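Local coordinates for protein N-acetylmuramoyl-L-alanine amidase (Clostridium intestinale URNW, PDB 6SRT) that probably cleaves the amide bond between N-acetylmuramic acid and L-alanine in bacterial peptidoglycan, as a zinc-dependent endolysin amidase, at residues A[140-143]-A[144-148]. Residues are numbered along the deposited sequence; the frame is centred on the assembly and turned at random.
Sequences DLKR and HKDVR. With ZN (zinc ion), chain B; PO4 (phosphate ion), chain F.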
ATOM      1  N   ASP A 140      -7.192 -11.621   4.195  1.00 14.28           N
ATOM      2  CA  ASP A 140      -5.800 -12.006   4.161  1.00 14.77           C
ATOM      3  C   ASP A 140      -4.885 -10.773   4.125  1.00 12.25           C
ATOM      4  O   ASP A 140      -4.850 -10.083   3.091  1.00 13.82           O
ATOM      5  CB  ASP A 140      -5.533 -12.861   2.951  1.00 14.73           C
ATOM      6  CG  ASP A 140      -4.183 -13.495   2.905  1.00 17.11           C
ATOM      7  OD1 ASP A 140      -3.413 -13.348   3.859  1.00 20.41           O
ATOM      8  OD2 ASP A 140      -3.887 -14.191   1.906  1.00 20.28           O
ATOM      9  N   LEU A 141      -4.257 -10.487   5.241  1.00 12.19           N
ATOM     10  CA  LEU A 141      -3.303  -9.397   5.428  1.00 11.57           C
ATOM     11  C   LEU A 141      -1.914  -9.955   5.489  1.00 12.35           C
ATOM     12  O   LEU A 141      -1.660 -10.907   6.257  1.00 14.64           O
ATOM     13  CB  LEU A 141      -3.580  -8.581   6.694  1.00 12.38           C
ATOM     14  CG  LEU A 141      -4.973  -8.014   6.862  1.00 16.66           C
ATOM     15  CD1 LEU A 141      -5.095  -7.100   8.058  1.00 16.90           C
ATOM     16  CD2 LEU A 141      -5.541  -7.332   5.673  1.00 17.90           C
ATOM     17  N   LYS A 142      -1.013  -9.350   4.735  1.00 11.03           N
ATOM     18  CA  LYS A 142       0.367  -9.823   4.674  1.00 11.67           C
ATOM     19  C   LYS A 142       1.366  -8.690   4.640  1.00 10.47           C
ATOM     20  O   LYS A 142       1.074  -7.600   4.141  1.00 11.47           O
ATOM     21  CB  LYS A 142       0.640 -10.696   3.435  1.00 14.22           C
ATOM     22  CG  LYS A 142      -0.133 -12.014   3.387  1.00 16.30           C
ATOM     23  CD  LYS A 142       0.560 -13.029   4.279  1.00 23.80           C
ATOM     24  CE  LYS A 142      -0.237 -14.204   4.852  1.00 33.77           C
ATOM     25  NZ  LYS A 142      -1.048 -14.718   3.774  1.00 38.38           N
ATOM     26  N   ARG A 143       2.541  -8.911   5.179  1.00 11.71           N
ATOM     27  CA  ARG A 143       3.671  -8.018   4.988  1.00 11.08           C
ATOM     28  C   ARG A 143       4.350  -8.361   3.651  1.00 11.24           C
ATOM     29  O   ARG A 143       4.327  -9.547   3.228  1.00 12.53           O
ATOM     30  CB  ARG A 143       4.694  -8.241   6.088  1.00 12.53           C
ATOM     31  CG  ARG A 143       4.127  -7.918   7.464  1.00 14.24           C
ATOM     32  CD  ARG A 143       5.026  -8.304   8.575  1.00 16.99           C
ATOM     33  NE  ARG A 143       5.067  -9.733   8.603  1.00 20.21           N
ATOM     34  CZ  ARG A 143       5.760 -10.435   9.499  1.00 24.04           C
ATOM     35  NH1 ARG A 143       6.365  -9.832  10.508  1.00 30.56           N
ATOM     36  NH2 ARG A 143       5.841 -11.745   9.333  1.00 32.59           N
ATOM     37  N   HIS A 144       5.040  -7.398   3.037  1.00 10.80           N
ATOM     38  CA  HIS A 144       5.830  -7.736   1.823  1.00 11.54           C
ATOM     39  C   HIS A 144       6.758  -8.938   2.089  1.00 11.69           C
ATOM     40  O   HIS A 144       6.840  -9.853   1.283  1.00 12.54           O
ATOM     41  CB  HIS A 144       6.544  -6.493   1.328  1.00 11.34           C
ATOM     42  CG  HIS A 144       7.230  -6.632  -0.010  1.00 11.47           C
ATOM     43  ND1 HIS A 144       7.942  -5.540  -0.512  1.00 12.76           N
ATOM     44  CD2 HIS A 144       7.329  -7.665  -0.871  1.00 13.51           C
ATOM     45  CE1 HIS A 144       8.470  -5.984  -1.672  1.00 13.69           C
ATOM     46  NE2 HIS A 144       8.103  -7.262  -1.909  1.00 14.77           N
ATOM     47  N   LYS A 145       7.412  -8.942   3.251  1.00 11.56           N
ATOM     48  CA  LYS A 145       8.384 -10.016   3.593  1.00 13.08           C
ATOM     49  C   LYS A 145       7.695 -11.384   3.767  1.00 13.60           C
ATOM     50  O   LYS A 145       8.421 -12.387   3.760  1.00 15.47           O
ATOM     51  CB  LYS A 145       9.148  -9.676   4.863  1.00 13.68           C
ATOM     52  CG  LYS A 145       8.292  -9.532   6.112  1.00 16.34           C
ATOM     53  CD  LYS A 145       9.032  -9.498   7.367  1.00 23.34           C
ATOM     54  CE  LYS A 145       9.865  -8.290   7.535  1.00 27.43           C
ATOM     55  NZ  LYS A 145      10.407  -8.225   8.936  1.00 34.36           N
ATOM     56  N   ASP A 146       6.363 -11.440   3.854  1.00 13.64           N
ATOM     57  CA  ASP A 146       5.616 -12.716   3.954  1.00 15.13           C
ATOM     58  C   ASP A 146       5.453 -13.329   2.570  1.00 16.55           C
ATOM     59  O   ASP A 146       5.049 -14.496   2.493  1.00 20.72           O
ATOM     60  CB  ASP A 146       4.263 -12.544   4.657  1.00 15.18           C
ATOM     61  CG  ASP A 146       4.375 -12.101   6.094  1.00 17.26           C
ATOM     62  OD1 ASP A 146       5.294 -12.616   6.774  1.00 20.58           O
ATOM     63  OD2 ASP A 146       3.543 -11.295   6.501  1.00 16.89           O
ATOM     64  N   VAL A 147       5.603 -12.562   1.494  1.00 15.40           N
ATOM     65  CA  VAL A 147       5.355 -13.049   0.117  1.00 15.98           C
ATOM     66  C   VAL A 147       6.597 -13.053  -0.732  1.00 17.76           C
ATOM     67  O   VAL A 147       6.604 -13.703  -1.789  1.00 21.53           O
ATOM     68  CB  VAL A 147       4.168 -12.347  -0.563  1.00 16.31           C
ATOM     69  CG1 VAL A 147       2.905 -12.613   0.209  1.00 19.33           C
ATOM     70  CG2 VAL A 147       4.357 -10.864  -0.718  1.00 17.84           C
ATOM     71  N   ARG A 148       7.628 -12.314  -0.319  1.00 17.03           N
ATOM     72  CA  ARG A 148       8.891 -12.158  -1.059  1.00 16.34           C
ATOM     73  C   ARG A 148      10.043 -12.019  -0.054  1.00 16.42           C
ATOM     74  O   ARG A 148       9.806 -11.692   1.072  1.00 17.40           O
ATOM     75  CB  ARG A 148       8.948 -10.946  -1.966  1.00 17.41           C
ATOM     76  CG  ARG A 148       7.809 -10.910  -2.929  1.00 19.13           C
ATOM     77  CD  ARG A 148       8.146 -11.650  -4.166  1.00 21.73           C
ATOM     78  NE  ARG A 148       9.146 -10.858  -4.886  1.00 21.98           N
ATOM     79  CZ  ARG A 148       9.675 -11.227  -5.995  1.00 22.91           C
ATOM     80  NH1 ARG A 148      10.581 -10.521  -6.602  1.00 26.68           N
ATOM     81  NH2 ARG A 148       9.305 -12.372  -6.503  1.00 24.89           N
TER
HETATM   82 ZN    ZN B 201       7.715  -3.668  -0.018  0.80 11.54          ZN
HETATM   83  P   PO4 F 205      10.517  -7.410  -4.479  0.70 27.45           P
HETATM   84  O1  PO4 F 205      11.682  -7.646  -3.522  0.70 39.88           O
HETATM   85  O2  PO4 F 205       9.423  -8.169  -4.054  0.70 20.20           O
HETATM   86  O3  PO4 F 205      10.930  -7.689  -5.878  0.70 30.42           O
HETATM   87  O4  PO4 F 205      10.139  -5.918  -4.440  0.70 44.07           O
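Arg143 lays its guanidinium side-on against the carboxylate of Asp146, three residues on, while Lys145 CD covers one guanidinium face at 4.0 Å from Arg143 CZ. Two nitrogens make the salt bridge: Arg143 NE reaches Asp146 OD2 at 3.0 Å, almost perfectly straight (178°), and Arg143 NH2 meets the syn lone pair of Asp146 OD1 at 2.8 Å. The two flat groups are not coplanar but turned 43° apart. A bend at chi3 swings the guanidinium of Arg143 back to its partner. Asp146 OD2 also accepts a hydrogen bond from the backbone N of Arg143 at 2.9 Å, and Asp146 N returns a bond to Arg143 O at 2.8 Å, closing a type I beta turn over 143-146 in which the carboxylate is tied to both main chain and side chain of the first residue. Beside it, Lys142 CD packs across Asp146 CB, its ammonium paired with Asp140 instead.

His144 is directed away from strand 140-143: with CG anti to the backbone N (chi1 -172°), its ND1 binds the zinc ion at 1.9 Å, alongside His47 and Cys152. His144 NE2 and Arg148 NE converge on one phosphate oxygen, O2; the ion probably came from the crystallisation liquor. The turn leads from edge strand 140-143, paired in parallel with strand 43-48, into the metal site, with Phe159 of helix 159-165 against Arg143 and Asp146.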